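Local coordinates for protein gluconokinase (Sinorhizobium meliloti, PDB 3T61) that probably catalyses the ATP-dependent phosphorylation of D-gluconate to 6-phospho-D-gluconate, at residues Ser32-Ala37 against Ala167-Glu172; Ile58-Met61 against Leu67-Asp70; Ala77-Arg82 against Val89-Ser94; Lys103-Ala108 against Val155-Val160; Gly111-Phe116 against Ala175-Leu180. One frame throughout, in Å; residues are numbered along the deposited sequence.

Contact 1: Ser32-Ala37 against Ala167-Glu172. With PO4 (phosphate ion), chain C.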
# COMPACT_ATOMS: atom_id res chain seq x y z
N SER A 32 -12.19 5.76 4.57
CA SER A 32 -11.55 7.07 4.50
C SER A 32 -12.55 8.22 4.25
O SER A 32 -12.42 9.27 4.88
CB SER A 32 -10.43 7.09 3.45
OG SER A 32 -10.94 6.75 2.17
N SER A 33 -13.50 8.05 3.34
CA SER A 33 -14.47 9.13 3.10
C SER A 33 -15.30 9.42 4.35
O SER A 33 -15.49 10.57 4.74
CB SER A 33 -15.40 8.78 1.94
OG SER A 33 -14.68 8.63 0.73
N VAL A 34 -15.80 8.35 4.96
CA VAL A 34 -16.62 8.48 6.16
C VAL A 34 -15.78 8.98 7.32
O VAL A 34 -16.20 9.86 8.08
CB VAL A 34 -17.26 7.13 6.55
CG1 VAL A 34 -18.04 7.28 7.84
CG2 VAL A 34 -18.16 6.63 5.41
N GLY A 35 -14.58 8.40 7.45
CA GLY A 35 -13.68 8.79 8.52
C GLY A 35 -13.33 10.27 8.47
O GLY A 35 -13.28 10.94 9.51
N GLU A 36 -13.09 10.78 7.28
CA GLU A 36 -12.75 12.19 7.15
C GLU A 36 -13.93 13.08 7.51
O GLU A 36 -13.77 14.07 8.21
CB GLU A 36 -12.23 12.47 5.74
CG GLU A 36 -10.96 11.68 5.44
CD GLU A 36 -10.45 11.83 4.02
OE1 GLU A 36 -11.24 11.59 3.08
OE2 GLU A 36 -9.26 12.17 3.85
N ALA A 37 -15.12 12.72 7.04
CA ALA A 37 -16.31 13.51 7.35
C ALA A 37 -16.57 13.51 8.87
O ALA A 37 -16.81 14.56 9.44
CB ALA A 37 -17.53 12.96 6.59
N ALA A 167 -23.72 11.14 2.47
CA ALA A 167 -24.14 12.12 3.48
C ALA A 167 -25.04 11.48 4.53
O ALA A 167 -25.07 11.92 5.67
CB ALA A 167 -24.86 13.29 2.80
N GLU A 168 -25.78 10.45 4.13
CA GLU A 168 -26.67 9.75 5.05
C GLU A 168 -25.86 8.81 5.91
O GLU A 168 -26.14 8.65 7.10
CB GLU A 168 -27.73 8.94 4.28
CG GLU A 168 -28.81 9.75 3.58
CD GLU A 168 -29.59 10.65 4.52
OE1 GLU A 168 -29.93 10.23 5.65
OE2 GLU A 168 -29.88 11.79 4.11
N ILE A 169 -24.86 8.17 5.31
CA ILE A 169 -24.01 7.26 6.06
C ILE A 169 -23.31 8.02 7.19
O ILE A 169 -23.20 7.52 8.32
CB ILE A 169 -22.93 6.60 5.16
CG1 ILE A 169 -23.59 5.71 4.11
CG2 ILE A 169 -21.99 5.76 6.01
CD1 ILE A 169 -22.62 5.24 3.02
N VAL A 170 -22.85 9.22 6.90
CA VAL A 170 -22.16 10.04 7.89
C VAL A 170 -23.10 10.52 9.00
O VAL A 170 -22.78 10.41 10.19
CB VAL A 170 -21.47 11.23 7.22
CG1 VAL A 170 -20.96 12.20 8.26
CG2 VAL A 170 -20.33 10.72 6.34
N ARG A 171 -24.26 11.04 8.61
CA ARG A 171 -25.24 11.53 9.57
C ARG A 171 -25.61 10.40 10.53
O ARG A 171 -25.71 10.62 11.74
CB ARG A 171 -26.50 12.04 8.87
CG ARG A 171 -27.60 12.51 9.82
CD ARG A 171 -28.89 12.83 9.07
NE ARG A 171 -29.36 11.70 8.28
CZ ARG A 171 -29.94 10.61 8.78
NH1 ARG A 171 -30.14 10.50 10.08
NH2 ARG A 171 -30.29 9.62 7.97
N GLU A 172 -25.80 9.20 9.99
CA GLU A 172 -26.16 8.06 10.82
C GLU A 172 -25.02 7.61 11.74
O GLU A 172 -25.24 7.23 12.89
CB GLU A 172 -26.62 6.88 9.95
CG GLU A 172 -27.97 7.14 9.27
CD GLU A 172 -28.21 6.23 8.09
OE1 GLU A 172 -27.94 5.02 8.20
OE2 GLU A 172 -28.68 6.73 7.04
P PO4 C . -11.85 2.17 1.89
O1 PO4 C . -11.23 3.65 2.31
O2 PO4 C . -12.53 1.40 3.15
O3 PO4 C . -12.98 2.47 0.85
O4 PO4 C . -10.74 1.14 1.33
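Val34 and Val170 mark the closest backbone approach of two helical segments, 32-37 and 167-172, their CA atoms 6.0 Å apart; the segment axes come within 9.8 Å and cross at -53°. Four apolar side chains carry the contact. The CG2 methyl of Val170 comes within 3.6 Å of Ala37 CB, with CG1 of the same valine a little farther from that methyl. One turn back along 32-37, Val34 CG2 meets Ile169 CG2 at 4.0 Å, the two side chains crossing at about a right angle. In Val34, chi1 of 177° puts CG1 anti to the backbone N and leaves CG2 beside that N, where it meets Ile169. Leu117 of strand 113-118 touches both Val34 and Ile169 and so joins the pair to the sheet. At the start of 32-37, away from helix 166-187, Ser32 N donates an almost straight hydrogen bond (171°) to O1 of the phosphate ion, 3.2 Å away. Gly28 N, Gly30 N and Lys31 NZ also bind this ion, consistent with a P-loop (Walker A). The chemistry thus divides along one helix: its start gives the Ser32 N-H to the anion, while Val34 and Ala37, farther along, meet helix 166-187 through apolar contacts.

Contact 2: Ile58-Met61 against Leu67-Asp70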
# COMPACT_ATOMS: atom_id res chain seq x y z
N ILE A 58 2.68 -3.23 2.10
CA ILE A 58 2.35 -2.47 0.90
C ILE A 58 2.71 -3.23 -0.38
O ILE A 58 1.99 -3.17 -1.39
CB ILE A 58 3.07 -1.10 0.93
CG1 ILE A 58 2.65 -0.34 2.18
CG2 ILE A 58 2.72 -0.30 -0.32
CD1 ILE A 58 3.36 0.98 2.39
N ARG A 59 3.83 -3.94 -0.35
CA ARG A 59 4.26 -4.72 -1.51
C ARG A 59 3.21 -5.80 -1.80
O ARG A 59 2.79 -5.97 -2.95
CB ARG A 59 5.62 -5.36 -1.24
CG ARG A 59 6.30 -5.99 -2.46
CD ARG A 59 7.39 -6.95 -2.01
NE ARG A 59 8.23 -6.31 -1.01
CZ ARG A 59 8.62 -6.89 0.13
NH1 ARG A 59 8.25 -8.13 0.40
NH2 ARG A 59 9.38 -6.22 0.99
N LYS A 60 2.78 -6.52 -0.77
CA LYS A 60 1.77 -7.55 -0.97
C LYS A 60 0.46 -6.97 -1.50
O LYS A 60 -0.14 -7.53 -2.41
CB LYS A 60 1.48 -8.29 0.33
CG LYS A 60 2.52 -9.30 0.74
CD LYS A 60 1.96 -10.19 1.85
CE LYS A 60 2.92 -11.29 2.24
NZ LYS A 60 2.29 -12.22 3.22
N MSE A 61 0.03 -5.85 -0.93
CA MSE A 61 -1.21 -5.21 -1.37
C MSE A 61 -1.05 -4.75 -2.81
O MSE A 61 -1.98 -4.85 -3.61
CB MSE A 61 -1.53 -4.03 -0.45
CG MSE A 61 -1.59 -4.39 1.03
SE MSE A 61 -1.91 -2.84 2.17
CE MSE A 61 -3.85 -3.05 2.44
N LEU A 67 -3.05 -10.25 3.05
CA LEU A 67 -2.15 -10.18 4.19
C LEU A 67 -2.51 -11.25 5.22
O LEU A 67 -3.66 -11.66 5.31
CB LEU A 67 -2.24 -8.80 4.85
CG LEU A 67 -1.82 -7.59 4.02
CD1 LEU A 67 -2.00 -6.33 4.83
CD2 LEU A 67 -0.38 -7.76 3.58
N THR A 68 -1.52 -11.69 5.99
CA THR A 68 -1.72 -12.70 7.03
C THR A 68 -1.86 -12.00 8.38
O THR A 68 -1.70 -10.78 8.45
CB THR A 68 -0.51 -13.63 7.15
OG1 THR A 68 0.62 -12.87 7.59
CG2 THR A 68 -0.19 -14.29 5.81
N ASP A 69 -2.16 -12.75 9.43
CA ASP A 69 -2.27 -12.18 10.77
C ASP A 69 -0.92 -11.57 11.16
O ASP A 69 -0.86 -10.46 11.68
CB ASP A 69 -2.62 -13.25 11.81
CG ASP A 69 -4.08 -13.57 11.84
OD1 ASP A 69 -4.89 -12.65 12.06
OD2 ASP A 69 -4.43 -14.76 11.66
N ASP A 70 0.16 -12.32 10.92
CA ASP A 70 1.49 -11.83 11.24
C ASP A 70 1.77 -10.49 10.55
O ASP A 70 2.30 -9.58 11.17
CB ASP A 70 2.56 -12.86 10.83
CG ASP A 70 2.50 -14.15 11.66
OD1 ASP A 70 1.74 -14.19 12.65
OD2 ASP A 70 3.22 -15.12 11.32
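Leu67 opens the second segment and makes its main contact, laying its CD2 methyl against the aliphatic part of Lys60. That methyl lies 3.8 Å from Lys60 CB and equally near Lys60 CD, so it sits alongside the lysine chain, which is extended beyond CG. The other branch, CD1, approaches Met61, a selenomethionine in this model, and stands 4.3 Å from its CG. Leu67 can serve both neighbours because its CG is anti to the carbonyl carbon (chi1 -63°), and its forked end comes nearer to 58-61 than its CB does; His53 touches both Leu67 and Met61. Thr68 follows at the N-cap of helix 69-83, where its side chain caps a backbone N just beyond the segment, while the N-H of Thr68 itself is bonded to Asp71 OD2. This reciprocal pairing of an N-cap side chain and the third residue after it fits a capping box at the start of helix 69-83. Thr68 CG2 is 4.1 Å from Lys60 NZ, the two side chains crossing at about a right angle. The ammonium group finds its charge partner in Asp71, through a salt bridge to the carboxylate that also accepts from Thr68. Asp69, next along, turns to Lys97 and Tyr100, whereas on the other segment Arg59 forms a salt bridge with Glu48 of the second subunit.

Contact 3: Ala77-Arg82 against Val89-Ser94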
# COMPACT_ATOMS: atom_id res chain seq x y z
N ALA A 77 -0.33 -2.46 15.71
CA ALA A 77 0.39 -1.86 16.82
C ALA A 77 0.55 -0.38 16.54
O ALA A 77 0.31 0.45 17.41
CB ALA A 77 1.77 -2.51 16.99
N ALA A 78 0.92 -0.03 15.32
CA ALA A 78 1.08 1.38 14.99
C ALA A 78 -0.28 2.09 15.08
O ALA A 78 -0.35 3.26 15.47
CB ALA A 78 1.69 1.55 13.60
N ILE A 79 -1.36 1.38 14.72
CA ILE A 79 -2.70 1.97 14.81
C ILE A 79 -3.01 2.21 16.29
O ILE A 79 -3.46 3.28 16.69
CB ILE A 79 -3.81 1.01 14.25
CG1 ILE A 79 -3.63 0.76 12.75
CG2 ILE A 79 -5.18 1.60 14.52
CD1 ILE A 79 -3.79 1.99 11.89
N GLY A 80 -2.76 1.18 17.09
CA GLY A 80 -2.98 1.27 18.53
C GLY A 80 -2.27 2.46 19.16
O GLY A 80 -2.85 3.16 19.99
N GLU A 81 -1.02 2.69 18.77
CA GLU A 81 -0.26 3.81 19.34
C GLU A 81 -0.89 5.17 19.03
O GLU A 81 -0.86 6.06 19.87
CB GLU A 81 1.20 3.79 18.84
CG GLU A 81 2.03 2.58 19.28
CD GLU A 81 2.31 2.53 20.79
OE1 GLU A 81 2.17 3.57 21.47
OE2 GLU A 81 2.69 1.45 21.29
N ARG A 82 -1.47 5.33 17.84
CA ARG A 82 -2.11 6.60 17.48
C ARG A 82 -3.39 6.79 18.29
O ARG A 82 -3.74 7.91 18.68
CB ARG A 82 -2.46 6.62 15.98
CG ARG A 82 -1.28 6.41 15.04
CD ARG A 82 -0.29 7.56 15.10
NE ARG A 82 0.75 7.42 14.08
CZ ARG A 82 1.64 6.43 14.04
NH1 ARG A 82 1.63 5.46 14.95
NH2 ARG A 82 2.53 6.40 13.06
N VAL A 89 -8.88 10.99 18.26
CA VAL A 89 -8.50 10.91 16.86
C VAL A 89 -9.45 9.96 16.13
O VAL A 89 -10.04 9.07 16.74
CB VAL A 89 -7.03 10.40 16.71
CG1 VAL A 89 -6.90 8.96 17.21
CG2 VAL A 89 -6.59 10.49 15.27
N VAL A 90 -9.62 10.17 14.83
CA VAL A 90 -10.45 9.29 14.02
C VAL A 90 -9.52 8.55 13.07
O VAL A 90 -8.81 9.17 12.30
CB VAL A 90 -11.48 10.06 13.19
CG1 VAL A 90 -12.29 9.09 12.37
CG2 VAL A 90 -12.37 10.91 14.08
N VAL A 91 -9.53 7.22 13.13
CA VAL A 91 -8.65 6.44 12.27
C VAL A 91 -9.37 5.40 11.44
O VAL A 91 -10.19 4.64 11.95
CB VAL A 91 -7.57 5.67 13.09
CG1 VAL A 91 -6.68 4.87 12.14
CG2 VAL A 91 -6.74 6.63 13.92
N SER A 92 -9.06 5.36 10.14
CA SER A 92 -9.63 4.37 9.26
C SER A 92 -8.77 3.10 9.39
O SER A 92 -7.55 3.15 9.25
CB SER A 92 -9.65 4.88 7.81
OG SER A 92 -8.36 5.19 7.33
N CYS A 93 -9.41 1.98 9.67
CA CYS A 93 -8.73 0.72 9.83
C CYS A 93 -9.74 -0.41 9.68
O CYS A 93 -10.69 -0.49 10.45
CB CYS A 93 -8.07 0.67 11.22
SG CYS A 93 -7.33 -0.90 11.61
N SER A 94 -9.53 -1.27 8.69
CA SER A 94 -10.43 -2.38 8.42
C SER A 94 -10.83 -3.16 9.68
O SER A 94 -11.99 -3.55 9.82
CB SER A 94 -9.81 -3.32 7.37
OG SER A 94 -8.47 -3.62 7.67
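Ile79 points its CB from helix 69-83 toward the strand segment 89-94, and its longer branch carries the contact. From CB, the CG1 arm runs anti to the carbonyl carbon (chi1 -65°), which sends it toward Cys93. CG1 passes Cys93 SG at 4.2 Å, the first atom of the chain to meet the segment. Beyond it the chain bends, and this turn, with chi2 at -64°, carries the tip methyl CD1 to 4.1 Å from Val91 CG1. CG2, the shorter branch, packs on Leu104 CD2 of helix 98-106. One turn later in the helix, the backbone takes over: Arg82 O lies 3.6 Å from Val89 CG1. That carbonyl has its polar partner in Ser85 OG, so the methyl of Val89 simply packs beside it. Val89, Val91 and Cys93 alternate along the segment with Val90 and Ser92, whose side chains face helix 31-42. Strand 90-92 is an inner strand of the five-stranded parallel sheet, bonded through its backbone to strands 21-24 and 46-48, and helix 69-83 packs on one face of it in the alpha/beta manner of P-loop kinases. The same alternation separates the chemistry. Methyls and a sulfur fill the side toward helix 69-83, while on the other side Ser92, hydrogen-bonded to Gly49 N, is placed beside Lys31 of the probable phosphate-binding loop.

Contact 4: Lys103-Ala108 against Val155-Val160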
# COMPACT_ATOMS: atom_id res chain seq x y z
N LYS A 103 -7.56 -5.74 20.89
CA LYS A 103 -6.24 -5.17 21.15
C LYS A 103 -6.30 -3.65 21.07
O LYS A 103 -5.83 -2.96 21.96
CB LYS A 103 -5.20 -5.68 20.15
CG LYS A 103 -4.21 -6.64 20.75
CD LYS A 103 -3.46 -6.01 21.92
CE LYS A 103 -2.59 -7.04 22.61
NZ LYS A 103 -1.85 -6.51 23.79
N LEU A 104 -6.89 -3.15 19.99
CA LEU A 104 -7.02 -1.71 19.80
C LEU A 104 -7.73 -1.05 20.99
O LEU A 104 -7.38 0.07 21.39
CB LEU A 104 -7.77 -1.42 18.50
CG LEU A 104 -7.04 -1.77 17.19
CD1 LEU A 104 -7.86 -1.29 16.01
CD2 LEU A 104 -5.66 -1.10 17.16
N ARG A 105 -8.71 -1.74 21.56
CA ARG A 105 -9.45 -1.23 22.72
C ARG A 105 -8.53 -1.08 23.93
O ARG A 105 -8.69 -0.16 24.72
CB ARG A 105 -10.62 -2.15 23.08
CG ARG A 105 -11.88 -1.92 22.27
CD ARG A 105 -12.85 -3.09 22.42
NE ARG A 105 -13.88 -3.03 21.39
CZ ARG A 105 -14.29 -4.06 20.67
NH1 ARG A 105 -13.75 -5.26 20.85
NH2 ARG A 105 -15.23 -3.89 19.75
N GLU A 106 -7.57 -1.99 24.08
CA GLU A 106 -6.64 -1.93 25.20
C GLU A 106 -5.77 -0.68 25.15
O GLU A 106 -5.18 -0.29 26.14
CB GLU A 106 -5.72 -3.16 25.23
CG GLU A 106 -6.46 -4.48 25.24
CD GLU A 106 -5.55 -5.65 25.53
OE1 GLU A 106 -4.38 -5.64 25.09
OE2 GLU A 106 -6.01 -6.61 26.18
N SER A 107 -5.69 -0.05 23.98
CA SER A 107 -4.88 1.16 23.83
C SER A 107 -5.63 2.38 24.35
O SER A 107 -5.08 3.47 24.42
CB SER A 107 -4.49 1.36 22.37
OG SER A 107 -3.70 0.28 21.90
N ALA A 108 -6.89 2.17 24.69
CA ALA A 108 -7.74 3.23 25.21
C ALA A 108 -8.94 2.56 25.89
O ALA A 108 -10.09 2.74 25.48
CB ALA A 108 -8.21 4.13 24.07
N VAL A 155 -18.95 -3.92 22.23
CA VAL A 155 -19.13 -2.62 22.86
C VAL A 155 -18.85 -1.40 21.99
O VAL A 155 -18.02 -1.44 21.09
CB VAL A 155 -18.28 -2.51 24.14
CG1 VAL A 155 -18.73 -3.56 25.14
CG2 VAL A 155 -16.79 -2.70 23.81
N ARG A 156 -19.55 -0.31 22.29
CA ARG A 156 -19.40 0.97 21.60
C ARG A 156 -19.17 0.84 20.09
O ARG A 156 -18.23 1.42 19.54
CB ARG A 156 -18.26 1.76 22.25
CG ARG A 156 -18.47 2.07 23.74
CD ARG A 156 -17.28 2.81 24.35
NE ARG A 156 -16.05 2.02 24.24
CZ ARG A 156 -15.75 0.98 25.00
NH1 ARG A 156 -16.58 0.58 25.95
NH2 ARG A 156 -14.62 0.31 24.81
N THR A 157 -20.05 0.08 19.44
CA THR A 157 -19.97 -0.15 18.00
C THR A 157 -21.24 0.30 17.28
O THR A 157 -22.35 -0.10 17.64
CB THR A 157 -19.76 -1.65 17.71
OG1 THR A 157 -18.60 -2.12 18.40
CG2 THR A 157 -19.57 -1.89 16.21
N VAL A 158 -21.07 1.15 16.27
CA VAL A 158 -22.17 1.66 15.47
C VAL A 158 -22.02 1.07 14.06
O VAL A 158 -20.98 1.22 13.42
CB VAL A 158 -22.12 3.20 15.39
CG1 VAL A 158 -23.30 3.73 14.58
CG2 VAL A 158 -22.14 3.78 16.78
N ALA A 159 -23.06 0.37 13.60
CA ALA A 159 -23.04 -0.25 12.28
C ALA A 159 -23.87 0.58 11.32
O ALA A 159 -24.96 1.05 11.67
CB ALA A 159 -23.58 -1.68 12.35
N VAL A 160 -23.35 0.78 10.11
CA VAL A 160 -24.06 1.56 9.10
C VAL A 160 -23.95 0.87 7.74
O VAL A 160 -22.84 0.54 7.31
CB VAL A 160 -23.48 2.98 8.97
CG1 VAL A 160 -24.35 3.81 8.02
CG2 VAL A 160 -23.42 3.64 10.34
O HOH W 1 -15.22 -0.49 21.17
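Arg105 reaches from the last part of helix 98-106 to the loop that leads into strand 157-161, and its guanidinium is met there from two directions. Over one face stands Val155 CG2, 3.8 Å from Arg105 NE; at the edge, near the plane, is Thr157 OG1, 4.0 Å from Arg105 NH2. A water in the plane of the guanidinium joins the segments, accepting from Arg105 NE at 2.9 Å and donating to Val155 O at 3.0 Å. The arginine spans the distance because its chain is extended from CG to NE, with CG anti to the carbonyl carbon (chi1 -83°).

The next shell fixes these groups. Salt bridges from Arg105 NH1 to Asp102 and from Arg105 NH2 to Glu154 hold the guanidinium at both terminal nitrogens, while Phe114 packs against the side chain. Thr157 OG1 donates to Val155 O at 2.8 Å, from above the carbonyl plane, so this one oxygen takes both the threonine and the water. Arg156 brings a second guanidinium close, its NH2 4.8 Å from Arg105 NE, but its NE is turned to Leu112 O. A leucine in place of Arg105 would probably leave Asp102 and Glu154 without their charge partner and break the water link to Val155 O.

Two acids gathered around Arg105 are likely to offset the nearby positive charge of Arg156. At this surface the helix and the edge strand's approach are joined by the water and by Val155 over the guanidinium, with Asp102 and Glu154 holding Arg105 in place.

Contact 5: Gly111-Phe116 against Ala175-Leu180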
# COMPACT_ATOMS: atom_id res chain seq x y z
N GLY A 111 -12.72 3.49 26.16
CA GLY A 111 -12.83 4.77 25.48
C GLY A 111 -12.76 4.74 23.96
O GLY A 111 -12.66 5.80 23.34
N LEU A 112 -12.84 3.56 23.35
CA LEU A 112 -12.76 3.47 21.89
C LEU A 112 -14.07 3.09 21.20
O LEU A 112 -14.70 2.08 21.54
CB LEU A 112 -11.66 2.47 21.50
CG LEU A 112 -11.37 2.32 20.00
CD1 LEU A 112 -10.86 3.64 19.46
CD2 LEU A 112 -10.37 1.19 19.76
N ALA A 113 -14.46 3.89 20.21
CA ALA A 113 -15.68 3.64 19.43
C ALA A 113 -15.36 3.18 18.00
O ALA A 113 -14.42 3.66 17.37
CB ALA A 113 -16.54 4.90 19.37
N PHE A 114 -16.17 2.24 17.51
CA PHE A 114 -16.01 1.70 16.17
C PHE A 114 -17.25 1.99 15.32
O PHE A 114 -18.38 1.82 15.79
CB PHE A 114 -15.84 0.18 16.23
CG PHE A 114 -14.45 -0.27 16.59
CD1 PHE A 114 -13.49 -0.46 15.61
CD2 PHE A 114 -14.12 -0.56 17.92
CE1 PHE A 114 -12.21 -0.95 15.93
CE2 PHE A 114 -12.85 -1.05 18.25
CZ PHE A 114 -11.90 -1.24 17.25
N VAL A 115 -17.03 2.43 14.09
CA VAL A 115 -18.11 2.69 13.12
C VAL A 115 -17.88 1.59 12.04
O VAL A 115 -16.88 1.61 11.32
CB VAL A 115 -17.99 4.12 12.51
CG1 VAL A 115 -18.95 4.28 11.34
CG2 VAL A 115 -18.33 5.16 13.58
N PHE A 116 -18.79 0.62 11.99
CA PHE A 116 -18.72 -0.51 11.06
C PHE A 116 -19.51 -0.27 9.77
O PHE A 116 -20.74 -0.31 9.76
CB PHE A 116 -19.22 -1.78 11.77
CG PHE A 116 -19.34 -2.99 10.87
CD1 PHE A 116 -18.34 -3.30 9.94
CD2 PHE A 116 -20.44 -3.85 10.98
CE1 PHE A 116 -18.43 -4.44 9.14
CE2 PHE A 116 -20.54 -5.00 10.18
CZ PHE A 116 -19.54 -5.30 9.25
N ALA A 175 -24.90 10.04 14.54
CA ALA A 175 -26.02 9.88 15.46
C ALA A 175 -25.74 8.68 16.36
O ALA A 175 -26.01 8.72 17.55
CB ALA A 175 -27.34 9.67 14.68
N GLY A 176 -25.19 7.62 15.78
CA GLY A 176 -24.86 6.45 16.57
C GLY A 176 -23.79 6.79 17.60
O GLY A 176 -23.83 6.33 18.75
N LEU A 177 -22.83 7.62 17.20
CA LEU A 177 -21.76 8.03 18.11
C LEU A 177 -22.31 8.94 19.20
O LEU A 177 -21.87 8.89 20.34
CB LEU A 177 -20.64 8.76 17.33
CG LEU A 177 -19.78 7.87 16.43
CD1 LEU A 177 -18.95 8.72 15.48
CD2 LEU A 177 -18.88 6.99 17.29
N ALA A 178 -23.29 9.77 18.84
CA ALA A 178 -23.91 10.68 19.79
C ALA A 178 -24.63 9.88 20.88
O ALA A 178 -24.65 10.29 22.03
CB ALA A 178 -24.89 11.61 19.08
N ARG A 179 -25.20 8.74 20.51
CA ARG A 179 -25.88 7.91 21.49
C ARG A 179 -24.85 7.30 22.44
O ARG A 179 -25.08 7.22 23.65
CB ARG A 179 -26.68 6.79 20.81
CG ARG A 179 -27.86 7.28 19.97
CD ARG A 179 -28.84 6.14 19.70
NE ARG A 179 -28.24 5.04 18.95
CZ ARG A 179 -28.00 5.07 17.64
NH1 ARG A 179 -28.32 6.14 16.92
NH2 ARG A 179 -27.45 4.02 17.04
N LEU A 180 -23.72 6.86 21.89
CA LEU A 180 -22.66 6.28 22.70
C LEU A 180 -22.16 7.34 23.67
O LEU A 180 -21.83 7.04 24.82
CB LEU A 180 -21.51 5.79 21.82
CG LEU A 180 -21.81 4.68 20.82
CD1 LEU A 180 -20.52 4.24 20.16
CD2 LEU A 180 -22.46 3.50 21.54
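Ala113 and Leu177 are the nearest backbone pair, CA to CA 7.6 Å, between strand 113-116 and helix segment 175-180, whose axes pass 9.8 Å apart and run nearly antiparallel at 155°. This is helix-on-sheet packing of an alpha/beta fold: helix 166-187 follows edge strand 157-161 in the chain and lies back across its neighbour, strand 113-118. Leu177 carries most of the contact with its forked end, which comes nearer to the strand than its CB does. Its CG is anti to the carbonyl carbon (chi1 -71°), and from there CD2 reaches Ala113 CB at 3.8 Å. The other branch, CD1, meets Val115 CG2 at 4.1 Å. The Val115 and Leu177 side chains cross at about a right angle, and the same valine methyl is also 4.2 Å from Leu177 CD2, against the fork. Ile21 of strand 21-24 touches both Leu177 and Ala113, extending the packing one strand further into the sheet. An alanine at Leu177 is likely to open a gap above the methyls of Ala113 and Val115, as neither branch would remain to meet them. Phe114, between these two residues, points its side chain to the other face, toward Arg101 and Arg105 of helix 98-106. A turn after Leu177, Leu180 also packs on Val158 of the edge strand, and its CD1 lies 4.1 Å from Ala113 CB.

Overall arrangement
Contacts 3 and 5 are buried and apolar, packing helices 69-83 and 166-187 on strands of one parallel sheet. Contact 1, partly buried, shares helix 166-187 with contact 5 but sets it against another helix, the one that begins at the phosphate. Contacts 2 and 4 lie at the surface, where aliphatic packing is flanked by ion pairs to residues outside the segments, and contact 4 adds a bridging water. Contacts 4 and 5 are the closest neighbours, centres 8 Å apart, and probable backbone hydrogen bonds of Val158 with Phe114 and Phe116 join their strands. Contact 4 also packs on helix 69-83 of contact 3, Ser107 CB lying near Gly80 O. Contact 2, about 29 Å from contact 5 between centres, lies beside the second subunit.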